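Local coordinates for protein glutamyl-tRNA(Gln) amidotransferase subunit F, mitochondrial (Saccharomyces cerevisiae, PDB 4N0H) that is a GatC-like subunit of a mitochondrial three-chain amidotransferase assembly, whose extended chain packs against its partner proteins, at residues T113-L116 and E117-H121; N82-H85 and N86-V89; G133-A137 and T138-A142; M72-A75 and K76-F80. All blocks are in the same frame, centred on the assembly; numbering follows the deposited sequence.

Contact 1: residues T113-L116 and E117-H121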
ATOM      1  N   THR C 113       5.382  -8.808  27.692  1.00 41.99           N
ATOM      2  CA  THR C 113       6.801  -8.465  27.740  1.00 44.04           C
ATOM      3  C   THR C 113       7.272  -7.856  26.421  1.00 40.86           C
ATOM      4  O   THR C 113       8.060  -6.917  26.417  1.00 44.63           O
ATOM      5  CB  THR C 113       7.702  -9.667  28.110  1.00 52.56           C
ATOM      6  OG1 THR C 113       7.820 -10.550  26.990  1.00 58.60           O
ATOM      7  CG2 THR C 113       7.138 -10.419  29.306  1.00 53.11           C
ATOM      8  N   LYS C 114       6.777  -8.389  25.309  1.00 40.66           N
ATOM      9  CA  LYS C 114       7.101  -7.846  23.993  1.00 41.53           C
ATOM     10  C   LYS C 114       6.538  -6.442  23.812  1.00 39.94           C
ATOM     11  O   LYS C 114       7.174  -5.591  23.189  1.00 37.48           O
ATOM     12  CB  LYS C 114       6.598  -8.768  22.881  1.00 45.23           C
ATOM     13  CG  LYS C 114       7.331 -10.093  22.821  1.00 52.02           C
ATOM     14  CD  LYS C 114       8.833  -9.875  22.854  1.00 58.87           C
ATOM     15  CE  LYS C 114       9.580 -11.186  23.017  1.00 62.28           C
ATOM     16  NZ  LYS C 114      11.054 -10.986  22.963  1.00 62.67           N
ATOM     17  N   LEU C 115       5.344  -6.210  24.356  1.00 36.62           N
ATOM     18  CA  LEU C 115       4.742  -4.881  24.370  1.00 33.93           C
ATOM     19  C   LEU C 115       5.689  -3.900  25.051  1.00 34.84           C
ATOM     20  O   LEU C 115       6.022  -2.856  24.494  1.00 32.75           O
ATOM     21  CB  LEU C 115       3.408  -4.908  25.120  1.00 34.85           C
ATOM     22  CG  LEU C 115       2.303  -3.886  24.810  1.00 40.49           C
ATOM     23  CD1 LEU C 115       1.623  -3.407  26.092  1.00 37.90           C
ATOM     24  CD2 LEU C 115       2.777  -2.710  23.968  1.00 39.81           C
ATOM     25  N   LEU C 116       6.124  -4.253  26.256  1.00 36.94           N
ATOM     26  CA  LEU C 116       6.978  -3.389  27.064  1.00 39.95           C
ATOM     27  C   LEU C 116       8.411  -3.306  26.542  1.00 40.52           C
ATOM     28  O   LEU C 116       9.065  -2.273  26.676  1.00 40.31           O
ATOM     29  CB  LEU C 116       6.974  -3.850  28.523  1.00 43.60           C
ATOM     30  CG  LEU C 116       5.994  -3.144  29.464  1.00 45.57           C
ATOM     31  CD1 LEU C 116       4.614  -3.035  28.854  1.00 46.72           C
ATOM     32  CD2 LEU C 116       5.932  -3.862  30.801  1.00 47.90           C
ATOM     33  N   GLU C 117       8.904  -4.396  25.960  1.00 40.23           N
ATOM     34  CA  GLU C 117      10.242  -4.394  25.376  1.00 45.07           C
ATOM     35  C   GLU C 117      10.261  -3.562  24.099  1.00 45.15           C
ATOM     36  O   GLU C 117      11.209  -2.818  23.846  1.00 49.05           O
ATOM     37  CB  GLU C 117      10.717  -5.816  25.081  1.00 51.90           C
ATOM     38  CG  GLU C 117      12.107  -5.883  24.471  1.00 60.83           C
ATOM     39  CD  GLU C 117      12.655  -7.298  24.420  1.00 69.30           C
ATOM     40  OE1 GLU C 117      12.000  -8.172  23.813  1.00 68.85           O
ATOM     41  OE2 GLU C 117      13.740  -7.534  24.996  1.00 73.78           O
ATOM     42  N   GLY C 118       9.209  -3.696  23.299  1.00 37.99           N
ATOM     43  CA  GLY C 118       9.073  -2.920  22.080  1.00 38.49           C
ATOM     44  C   GLY C 118       9.075  -1.434  22.382  1.00 38.05           C
ATOM     45  O   GLY C 118       9.785  -0.668  21.735  1.00 40.05           O
ATOM     46  N   ILE C 119       8.289  -1.036  23.380  1.00 35.54           N
ATOM     47  CA  ILE C 119       8.231   0.351  23.830  1.00 37.01           C
ATOM     48  C   ILE C 119       9.598   0.871  24.258  1.00 43.77           C
ATOM     49  O   ILE C 119      10.012   1.957  23.849  1.00 45.64           O
ATOM     50  CB  ILE C 119       7.240   0.524  25.005  1.00 37.00           C
ATOM     51  CG1 ILE C 119       5.798   0.359  24.523  1.00 31.84           C
ATOM     52  CG2 ILE C 119       7.406   1.885  25.670  1.00 35.51           C
ATOM     53  CD1 ILE C 119       4.768   0.515  25.628  1.00 28.66           C
ATOM     54  N   SER C 120      10.300   0.086  25.070  1.00 43.84           N
ATOM     55  CA  SER C 120      11.589   0.497  25.617  1.00 44.34           C
ATOM     56  C   SER C 120      12.668   0.671  24.547  1.00 44.13           C
ATOM     57  O   SER C 120      13.623   1.421  24.738  1.00 45.73           O
ATOM     58  CB  SER C 120      12.063  -0.508  26.673  1.00 48.94           C
ATOM     59  OG  SER C 120      12.517  -1.707  26.067  1.00 51.20           O
ATOM     60  N   HIS C 121      12.514  -0.024  23.425  1.00 46.32           N
ATOM     61  CA  HIS C 121      13.496   0.037  22.345  1.00 45.02           C
ATOM     62  C   HIS C 121      13.090   0.988  21.218  1.00 47.23           C
ATOM     63  O   HIS C 121      13.714   1.003  20.159  1.00 47.96           O
ATOM     64  CB  HIS C 121      13.756  -1.358  21.778  1.00 51.05           C
ATOM     65  CG  HIS C 121      14.453  -2.276  22.734  1.00 59.57           C
ATOM     66  ND1 HIS C 121      14.911  -3.523  22.367  1.00 62.92           N
ATOM     67  CD2 HIS C 121      14.771  -2.126  24.041  1.00 60.41           C
ATOM     68  CE1 HIS C 121      15.480  -4.103  23.410  1.00 65.40           C
ATOM     69  NE2 HIS C 121      15.408  -3.277  24.437  1.00 62.95           N
TER
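K114 and E117 are joined by a salt bridge, NZ to OE1 at 3.1 Å, an i to i+3 pairing on the surface of alpha helix 112-120. Their side chains run alongside each other in the same direction: the lysine bends at chi2 (-49°), the glutamate reaches out nearly straight, and the ammonium meets OE1 almost along its C-O bond. The backbone beneath is regular, with E117 N donating to T113 O at 2.7 Å and S120 N to L116 O at 3.1 Å; G118 and I119 are bonded to K114 and L115 in the same way. S120 adds a side-chain bond near the helix end. Its OG, turned back between backbone N and carbonyl carbon (chi1 74°), donates to E117 O at 2.8 Å, and the helix stops just beyond, at H121. Another flank is apolar. There L115 and I119 lie side by side, CD2 of L115 4.1 Å from CD1 of I119, and L65 of the chain of subunit B packs on both; I119 CG1 also rests 3.2 Å from L115 O. After the last turn, the H121 ring has E117 CG over one face, 4.0 Å above its plane and displaced toward the rim.

Contact 2: residues N82-H85 and N86-V89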
ATOM      1  N   ASN C  82     -16.042  -7.671 -13.130  1.00 39.75           N
ATOM      2  CA  ASN C  82     -17.301  -8.210 -12.609  1.00 41.54           C
ATOM      3  C   ASN C  82     -17.498  -9.703 -12.891  1.00 42.11           C
ATOM      4  O   ASN C  82     -18.494 -10.288 -12.475  1.00 44.84           O
ATOM      5  CB  ASN C  82     -18.514  -7.412 -13.108  1.00 44.79           C
ATOM      6  CG  ASN C  82     -18.597  -6.018 -12.499  1.00 47.14           C
ATOM      7  OD1 ASN C  82     -18.116  -5.774 -11.391  1.00 43.12           O
ATOM      8  ND2 ASN C  82     -19.215  -5.096 -13.230  1.00 51.71           N
ATOM      9  N   LYS C  83     -16.548 -10.315 -13.592  1.00 41.38           N
ATOM     10  CA  LYS C  83     -16.533 -11.766 -13.753  1.00 41.40           C
ATOM     11  C   LYS C  83     -16.409 -12.456 -12.392  1.00 42.80           C
ATOM     12  O   LYS C  83     -16.744 -13.631 -12.243  1.00 43.43           O
ATOM     13  CB  LYS C  83     -15.379 -12.195 -14.660  1.00 40.12           C
ATOM     14  CG  LYS C  83     -15.509 -11.728 -16.098  1.00 41.65           C
ATOM     15  CD  LYS C  83     -14.231 -11.989 -16.878  1.00 39.41           C
ATOM     16  CE  LYS C  83     -14.315 -11.414 -18.285  1.00 41.65           C
ATOM     17  NZ  LYS C  83     -15.337 -12.113 -19.107  1.00 43.73           N
ATOM     18  N   LEU C  84     -15.917 -11.714 -11.405  1.00 41.08           N
ATOM     19  CA  LEU C  84     -15.802 -12.212 -10.040  1.00 42.91           C
ATOM     20  C   LEU C  84     -17.173 -12.439  -9.404  1.00 46.55           C
ATOM     21  O   LEU C  84     -17.297 -13.190  -8.436  1.00 45.06           O
ATOM     22  CB  LEU C  84     -14.988 -11.231  -9.192  1.00 40.63           C
ATOM     23  CG  LEU C  84     -13.529 -11.579  -8.900  1.00 43.41           C
ATOM     24  CD1 LEU C  84     -12.952 -12.483  -9.975  1.00 45.98           C
ATOM     25  CD2 LEU C  84     -12.705 -10.319  -8.762  1.00 42.12           C
ATOM     26  N   HIS C  85     -18.196 -11.783  -9.950  1.00 50.60           N
ATOM     27  CA  HIS C  85     -19.555 -11.888  -9.418  1.00 53.81           C
ATOM     28  C   HIS C  85     -20.098 -13.310  -9.482  1.00 53.30           C
ATOM     29  O   HIS C  85     -20.922 -13.701  -8.659  1.00 55.50           O
ATOM     30  CB  HIS C  85     -20.509 -10.945 -10.157  1.00 58.04           C
ATOM     31  CG  HIS C  85     -20.306  -9.497  -9.834  1.00 62.16           C
ATOM     32  ND1 HIS C  85     -19.487  -9.069  -8.809  1.00 62.36           N
ATOM     33  CD2 HIS C  85     -20.817  -8.377 -10.399  1.00 63.23           C
ATOM     34  CE1 HIS C  85     -19.504  -7.749  -8.758  1.00 63.55           C
ATOM     35  NE2 HIS C  85     -20.303  -7.304  -9.711  1.00 63.95           N
ATOM     36  N   ASN C  86     -19.633 -14.080 -10.458  1.00 55.54           N
ATOM     37  CA  ASN C  86     -20.110 -15.449 -10.633  1.00 62.62           C
ATOM     38  C   ASN C  86     -19.133 -16.521 -10.153  1.00 62.14           C
ATOM     39  O   ASN C  86     -19.345 -17.713 -10.384  1.00 63.20           O
ATOM     40  CB  ASN C  86     -20.515 -15.694 -12.086  1.00 68.72           C
ATOM     41  CG  ASN C  86     -21.890 -15.134 -12.404  1.00 77.14           C
ATOM     42  OD1 ASN C  86     -22.815 -15.879 -12.729  1.00 82.36           O
ATOM     43  ND2 ASN C  86     -22.038 -13.818 -12.291  1.00 76.59           N
ATOM     44  N   ILE C  87     -18.070 -16.093  -9.478  1.00 58.91           N
ATOM     45  CA  ILE C  87     -17.122 -17.023  -8.878  1.00 55.92           C
ATOM     46  C   ILE C  87     -17.453 -17.220  -7.403  1.00 59.60           C
ATOM     47  O   ILE C  87     -17.395 -16.271  -6.623  1.00 61.84           O
ATOM     48  CB  ILE C  87     -15.669 -16.515  -8.987  1.00 53.17           C
ATOM     49  CG1 ILE C  87     -15.374 -16.005 -10.400  1.00 54.47           C
ATOM     50  CG2 ILE C  87     -14.692 -17.609  -8.588  1.00 49.54           C
ATOM     51  CD1 ILE C  87     -15.468 -17.065 -11.470  1.00 54.54           C
ATOM     52  N   PRO C  88     -17.810 -18.454  -7.017  1.00 62.89           N
ATOM     53  CA  PRO C  88     -18.110 -18.787  -5.619  1.00 65.73           C
ATOM     54  C   PRO C  88     -16.841 -18.819  -4.773  1.00 71.30           C
ATOM     55  O   PRO C  88     -15.740 -18.746  -5.322  1.00 70.89           O
ATOM     56  CB  PRO C  88     -18.707 -20.198  -5.712  1.00 65.32           C
ATOM     57  CG  PRO C  88     -19.061 -20.389  -7.158  1.00 65.52           C
ATOM     58  CD  PRO C  88     -18.050 -19.596  -7.913  1.00 63.46           C
ATOM     59  N   VAL C  89     -16.994 -18.938  -3.457  1.00 74.69           N
ATOM     60  CA  VAL C  89     -15.847 -18.968  -2.552  1.00 77.96           C
ATOM     61  C   VAL C  89     -15.832 -20.198  -1.647  1.00 84.39           C
ATOM     62  O   VAL C  89     -16.754 -20.398  -0.853  1.00 85.59           O
ATOM     63  CB  VAL C  89     -15.795 -17.708  -1.662  1.00 74.38           C
ATOM     64  CG1 VAL C  89     -14.720 -17.857  -0.592  1.00 71.76           C
ATOM     65  CG2 VAL C  89     -15.550 -16.468  -2.505  1.00 72.96           C
TER
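I87 turns CG1 beside its own backbone N (chi1 -46°), which sets I87 CG1 3.3 Å from K83 O, and a second bend at chi2 (-63°) keeps I87 CD1 near the same oxygen at 3.7 Å. CG1 also meets L84, whose CD1 is 4.3 Å away from I87 CG1, the apolar touch between the two side chains. The backbone is tied by I87 N donating to L84 O at 3.2 Å, but the donor stands 71° out of the carbonyl plane, well off the lone-pair directions. A basic side chain of another protein chain also bonds to L84 O, so two donors share this oxygen. These are i to i+3 links of the 3-10 kind: segment 82-84 follows helix 67-81, H85 N binds N82 O at 2.9 Å, and a weak bond of 3.4 Å from N86 N to K83 O comes next before the chain straightens. The imidazole of H85 folds back over the first residue of the segment, N82 CA sitting over the centre of one ring face, 4.1 Å above it. N82 OD1 is hydrogen-bonded to a polar side chain of another protein chain, while K83 NZ reaches L34 O through a weak bond.

Contact 3: residues G133-A137 and T138-A142; sequences GSWKA and TGLAA
Two overlapping type I beta turns, K136 to G139 and T138 to A141, shape this loop between helix 112-120 and strand 149-152. The first is closed by G139 N donating to K136 O at 2.8 Å, from a position 61° out of the carbonyl plane; the second by A141 N donating to T138 O at 3.2 Å. A water ties the two together: it donates to A137 O at 2.7 Å and accepts from L140 N, also at 2.7 Å, so two backbone groups that do not meet directly are bridged. The K136 side chain, bent at chi2 and again at chi3, runs along the turn toward G139 and slants across T138, with K136 CD 3.6 Å from T138 OG1 and its NZ 3.8 Å from G139 CA. W135 packs against the first turn. One face of its indole carries A137 CA, 3.6 Å above the plane and set toward the rim, while L140 CD1 approaches the ring edge, 4.5 Å from W135 CZ3. The chain of subunit B holds this indole from outside, T49 O accepting from W135 NE1 and Y51 standing edge-to-face to the ring; within subunit F, T138 rests on F149 of strand 149-152. With W135 packed on subunit B, the segment is an irregular, non-helical connection built on two successive type I turns that share T138 and G139.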
ATOM      1  N   GLY C 133      14.023  18.986  13.662  1.00 33.25           N
ATOM      2  CA  GLY C 133      14.912  19.924  12.999  1.00 38.64           C
ATOM      3  C   GLY C 133      16.108  19.322  12.287  1.00 40.44           C
ATOM      4  O   GLY C 133      17.024  20.045  11.896  1.00 44.36           O
ATOM      5  N   SER C 134      16.108  18.006  12.099  1.00 38.08           N
ATOM      6  CA  SER C 134      17.252  17.333  11.489  1.00 34.50           C
ATOM      7  C   SER C 134      17.307  17.524   9.976  1.00 37.23           C
ATOM      8  O   SER C 134      18.321  17.233   9.345  1.00 36.46           O
ATOM      9  CB  SER C 134      17.254  15.842  11.827  1.00 37.35           C
ATOM     10  OG  SER C 134      16.165  15.177  11.208  1.00 35.42           O
ATOM     11  N   TRP C 135      16.209  18.000   9.398  1.00 35.42           N
ATOM     12  CA  TRP C 135      16.161  18.299   7.973  1.00 35.32           C
ATOM     13  C   TRP C 135      15.161  19.421   7.728  1.00 34.25           C
ATOM     14  O   TRP C 135      14.339  19.716   8.590  1.00 32.92           O
ATOM     15  CB  TRP C 135      15.794  17.049   7.163  1.00 36.32           C
ATOM     16  CG  TRP C 135      14.388  16.563   7.383  1.00 32.84           C
ATOM     17  CD1 TRP C 135      13.865  16.048   8.537  1.00 33.36           C
ATOM     18  CD2 TRP C 135      13.326  16.544   6.421  1.00 32.63           C
ATOM     19  NE1 TRP C 135      12.545  15.712   8.351  1.00 30.87           N
ATOM     20  CE2 TRP C 135      12.190  16.006   7.059  1.00 30.08           C
ATOM     21  CE3 TRP C 135      13.227  16.927   5.078  1.00 34.26           C
ATOM     22  CZ2 TRP C 135      10.969  15.843   6.405  1.00 27.76           C
ATOM     23  CZ3 TRP C 135      12.016  16.766   4.431  1.00 36.06           C
ATOM     24  CH2 TRP C 135      10.902  16.229   5.094  1.00 33.26           C
ATOM     25  N   LYS C 136      15.238  20.057   6.562  1.00 36.55           N
ATOM     26  CA  LYS C 136      14.316  21.141   6.237  1.00 40.58           C
ATOM     27  C   LYS C 136      13.033  20.582   5.630  1.00 35.93           C
ATOM     28  O   LYS C 136      12.968  20.302   4.430  1.00 34.18           O
ATOM     29  CB  LYS C 136      14.964  22.156   5.291  1.00 44.69           C
ATOM     30  CG  LYS C 136      14.694  23.601   5.681  1.00 51.31           C
ATOM     31  CD  LYS C 136      13.880  24.347   4.631  1.00 56.24           C
ATOM     32  CE  LYS C 136      14.780  25.130   3.679  1.00 56.84           C
ATOM     33  NZ  LYS C 136      14.003  25.932   2.685  1.00 53.67           N
ATOM     34  N   ALA C 137      12.020  20.422   6.475  1.00 33.73           N
ATOM     35  CA  ALA C 137      10.771  19.781   6.081  1.00 31.31           C
ATOM     36  C   ALA C 137      10.038  20.517   4.964  1.00 30.71           C
ATOM     37  O   ALA C 137       9.284  19.908   4.208  1.00 28.45           O
ATOM     38  CB  ALA C 137       9.865  19.610   7.294  1.00 30.51           C
ATOM     39  N   THR C 138      10.256  21.823   4.855  1.00 32.66           N
ATOM     40  CA  THR C 138       9.628  22.600   3.791  1.00 35.00           C
ATOM     41  C   THR C 138      10.571  22.803   2.611  1.00 30.76           C
ATOM     42  O   THR C 138      10.224  23.475   1.643  1.00 27.19           O
ATOM     43  CB  THR C 138       9.164  23.983   4.291  1.00 38.11           C
ATOM     44  OG1 THR C 138      10.290  24.708   4.801  1.00 41.57           O
ATOM     45  CG2 THR C 138       8.122  23.828   5.384  1.00 34.24           C
ATOM     46  N   GLY C 139      11.753  22.200   2.689  1.00 31.58           N
ATOM     47  CA  GLY C 139      12.804  22.436   1.716  1.00 33.57           C
ATOM     48  C   GLY C 139      12.548  21.928   0.308  1.00 37.65           C
ATOM     49  O   GLY C 139      13.165  22.403  -0.647  1.00 33.84           O
ATOM     50  N   LEU C 140      11.641  20.966   0.175  1.00 34.68           N
ATOM     51  CA  LEU C 140      11.363  20.360  -1.119  1.00 33.21           C
ATOM     52  C   LEU C 140      10.156  21.000  -1.803  1.00 29.26           C
ATOM     53  O   LEU C 140       9.839  20.672  -2.945  1.00 27.85           O
ATOM     54  CB  LEU C 140      11.130  18.855  -0.957  1.00 30.68           C
ATOM     55  CG  LEU C 140      12.131  18.106  -0.076  1.00 34.91           C
ATOM     56  CD1 LEU C 140      11.762  16.640  -0.011  1.00 36.46           C
ATOM     57  CD2 LEU C 140      13.554  18.276  -0.595  1.00 35.89           C
ATOM     58  N   ALA C 141       9.478  21.905  -1.102  1.00 26.94           N
ATOM     59  CA  ALA C 141       8.267  22.520  -1.636  1.00 28.26           C
ATOM     60  C   ALA C 141       8.570  23.606  -2.664  1.00 36.84           C
ATOM     61  O   ALA C 141       9.448  24.445  -2.456  1.00 32.27           O
ATOM     62  CB  ALA C 141       7.419  23.086  -0.502  1.00 28.21           C
ATOM     63  N   ALA C 142       7.835  23.584  -3.774  1.00 36.33           N
ATOM     64  CA  ALA C 142       7.976  24.601  -4.806  1.00 37.39           C
ATOM     65  C   ALA C 142       7.633  25.974  -4.232  1.00 40.59           C
ATOM     66  O   ALA C 142       8.271  26.974  -4.561  1.00 41.15           O
ATOM     67  CB  ALA C 142       7.087  24.280  -5.997  1.00 32.99           C
TER
HETATM   68  O   HOH W   1       9.461  20.212   1.520  1.00 31.82           O

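Contact 4: residues M72-A75 and K76-F80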
ATOM      1  N   MET C  72     -17.191   4.859 -21.276  1.00 53.14           N
ATOM      2  CA  MET C  72     -16.969   3.690 -22.123  1.00 54.05           C
ATOM      3  C   MET C  72     -15.857   2.811 -21.569  1.00 49.89           C
ATOM      4  O   MET C  72     -16.037   1.606 -21.389  1.00 46.33           O
ATOM      5  CB  MET C  72     -16.603   4.125 -23.545  1.00 60.74           C
ATOM      6  CG  MET C  72     -17.555   3.644 -24.636  1.00 67.45           C
ATOM      7  SD  MET C  72     -19.034   4.665 -24.818  1.00154.97           S
ATOM      8  CE  MET C  72     -20.169   3.861 -23.689  1.00 77.32           C
ATOM      9  N   ARG C  73     -14.708   3.427 -21.312  1.00 47.82           N
ATOM     10  CA  ARG C  73     -13.536   2.716 -20.814  1.00 47.53           C
ATOM     11  C   ARG C  73     -13.837   2.025 -19.490  1.00 44.15           C
ATOM     12  O   ARG C  73     -13.516   0.852 -19.301  1.00 44.56           O
ATOM     13  CB  ARG C  73     -12.363   3.683 -20.646  1.00 47.39           C
ATOM     14  CG  ARG C  73     -11.043   3.009 -20.318  1.00 50.16           C
ATOM     15  CD  ARG C  73      -9.949   4.030 -20.059  1.00 55.93           C
ATOM     16  NE  ARG C  73     -10.246   4.861 -18.894  1.00 62.55           N
ATOM     17  CZ  ARG C  73     -10.539   6.158 -18.949  1.00 65.61           C
ATOM     18  NH1 ARG C  73     -10.564   6.789 -20.116  1.00 68.84           N
ATOM     19  NH2 ARG C  73     -10.794   6.828 -17.831  1.00 62.70           N
ATOM     20  N   LEU C  74     -14.466   2.766 -18.584  1.00 42.84           N
ATOM     21  CA  LEU C  74     -14.848   2.242 -17.278  1.00 40.02           C
ATOM     22  C   LEU C  74     -15.832   1.081 -17.425  1.00 43.10           C
ATOM     23  O   LEU C  74     -15.739   0.083 -16.710  1.00 39.16           O
ATOM     24  CB  LEU C  74     -15.450   3.365 -16.434  1.00 36.43           C
ATOM     25  CG  LEU C  74     -15.585   3.219 -14.920  1.00 38.93           C
ATOM     26  CD1 LEU C  74     -14.278   2.756 -14.284  1.00 31.28           C
ATOM     27  CD2 LEU C  74     -16.016   4.552 -14.325  1.00 41.76           C
ATOM     28  N   ALA C  75     -16.767   1.212 -18.364  1.00 44.48           N
ATOM     29  CA  ALA C  75     -17.733   0.153 -18.640  1.00 41.84           C
ATOM     30  C   ALA C  75     -17.038  -1.153 -19.018  1.00 40.38           C
ATOM     31  O   ALA C  75     -17.405  -2.221 -18.531  1.00 40.48           O
ATOM     32  CB  ALA C  75     -18.699   0.583 -19.743  1.00 44.72           C
ATOM     33  N   LYS C  76     -16.032  -1.056 -19.882  1.00 38.50           N
ATOM     34  CA  LYS C  76     -15.260  -2.223 -20.297  1.00 39.27           C
ATOM     35  C   LYS C  76     -14.471  -2.798 -19.131  1.00 39.92           C
ATOM     36  O   LYS C  76     -14.427  -4.015 -18.936  1.00 39.89           O
ATOM     37  CB  LYS C  76     -14.305  -1.862 -21.437  1.00 42.07           C
ATOM     38  CG  LYS C  76     -14.999  -1.378 -22.701  1.00 51.19           C
ATOM     39  CD  LYS C  76     -13.995  -1.080 -23.799  1.00 58.29           C
ATOM     40  CE  LYS C  76     -14.691  -0.690 -25.093  1.00 64.81           C
ATOM     41  NZ  LYS C  76     -13.714  -0.441 -26.191  1.00 66.05           N
ATOM     42  N   GLN C  77     -13.842  -1.917 -18.359  1.00 38.43           N
ATOM     43  CA  GLN C  77     -13.060  -2.337 -17.203  1.00 36.39           C
ATOM     44  C   GLN C  77     -13.932  -3.079 -16.202  1.00 34.68           C
ATOM     45  O   GLN C  77     -13.560  -4.140 -15.710  1.00 37.99           O
ATOM     46  CB  GLN C  77     -12.402  -1.128 -16.534  1.00 37.17           C
ATOM     47  CG  GLN C  77     -11.274  -0.509 -17.342  1.00 37.71           C
ATOM     48  CD  GLN C  77     -10.821   0.823 -16.779  1.00 39.82           C
ATOM     49  OE1 GLN C  77     -11.605   1.548 -16.167  1.00 40.60           O
ATOM     50  NE2 GLN C  77      -9.550   1.151 -16.980  1.00 40.95           N
ATOM     51  N   LEU C  78     -15.100  -2.517 -15.912  1.00 36.47           N
ATOM     52  CA  LEU C  78     -16.005  -3.108 -14.937  1.00 38.32           C
ATOM     53  C   LEU C  78     -16.572  -4.442 -15.409  1.00 40.86           C
ATOM     54  O   LEU C  78     -16.750  -5.356 -14.611  1.00 41.00           O
ATOM     55  CB  LEU C  78     -17.132  -2.140 -14.586  1.00 40.15           C
ATOM     56  CG  LEU C  78     -16.688  -0.890 -13.828  1.00 42.43           C
ATOM     57  CD1 LEU C  78     -17.881   0.015 -13.518  1.00 43.36           C
ATOM     58  CD2 LEU C  78     -15.942  -1.280 -12.568  1.00 40.07           C
ATOM     59  N   SER C  79     -16.850  -4.562 -16.702  1.00 43.30           N
ATOM     60  CA  SER C  79     -17.352  -5.825 -17.230  1.00 47.27           C
ATOM     61  C   SER C  79     -16.296  -6.920 -17.078  1.00 45.89           C
ATOM     62  O   SER C  79     -16.625  -8.081 -16.852  1.00 48.35           O
ATOM     63  CB  SER C  79     -17.789  -5.686 -18.693  1.00 51.53           C
ATOM     64  OG  SER C  79     -16.684  -5.428 -19.540  1.00 56.88           O
ATOM     65  N   PHE C  80     -15.026  -6.548 -17.193  1.00 39.32           N
ATOM     66  CA  PHE C  80     -13.952  -7.513 -16.983  1.00 39.98           C
ATOM     67  C   PHE C  80     -13.864  -7.963 -15.521  1.00 36.37           C
ATOM     68  O   PHE C  80     -13.891  -9.156 -15.239  1.00 39.52           O
ATOM     69  CB  PHE C  80     -12.605  -6.968 -17.463  1.00 42.51           C
ATOM     70  CG  PHE C  80     -11.478  -7.955 -17.337  1.00 41.00           C
ATOM     71  CD1 PHE C  80     -11.367  -9.016 -18.224  1.00 37.76           C
ATOM     72  CD2 PHE C  80     -10.534  -7.826 -16.330  1.00 38.95           C
ATOM     73  CE1 PHE C  80     -10.336  -9.934 -18.108  1.00 37.14           C
ATOM     74  CE2 PHE C  80      -9.496  -8.735 -16.211  1.00 37.75           C
ATOM     75  CZ  PHE C  80      -9.400  -9.793 -17.103  1.00 36.55           C
TER
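L74 and L78, both buried, make the close-packed side of this helical stretch. Their side chains cross at a slant, L74 CG 4.2 Å from L78 CD1, and L78 CG lies 3.2 Å from L74 O, the carbonyl that accepts the L78 backbone N-H at 2.8 Å. Q77 runs at about a right angle to L74 and brings its OE1 to 3.5 Å from L74 CD1. With CG beside the backbone N (chi1 -71°), Q77 also lies along R73, its NE2 at the guanidinium edge near that plane, though the two flat groups are turned 77° apart. P46 touches L74, and an aromatic side chain of another protein chain packs on L78. The side of M72, K76 and S79 is looser and more open to solvent. K76 extends outward, its CG 3.4 Å from M72 O, and its NZ finds a weak bond to the backbone of another protein chain. Here K76 O takes two donors from the same face of its plane, S79 OG at 2.7 Å and F80 N at 3.1 Å. One flank buried and one exposed, over regular i to i+4 bonds, is the pattern of an amphipathic alpha helix, here helix 67-81.

Overall arrangement
Along the chain the order is contact 4, contact 2, contact 1, contact 3. Contacts 4 and 2 adjoin, their centres 16 Å apart: one lies on helix 67-81, the other in the turn that ends it. Contact 1 lies on helix 112-120, the next helix in sequence, yet its centre is 49 Å from that of contact 4, on the opposite side of the chain's centre. Contact 3, in the loop leading to strand 149-152, is 32 Å from contact 1, centre to centre. All four are local, and none touches another beyond the junction of contacts 4 and 2. Their wide spread, with partner chains packed beside each, is consistent with an extended chain laid along its partners rather than a compact globule.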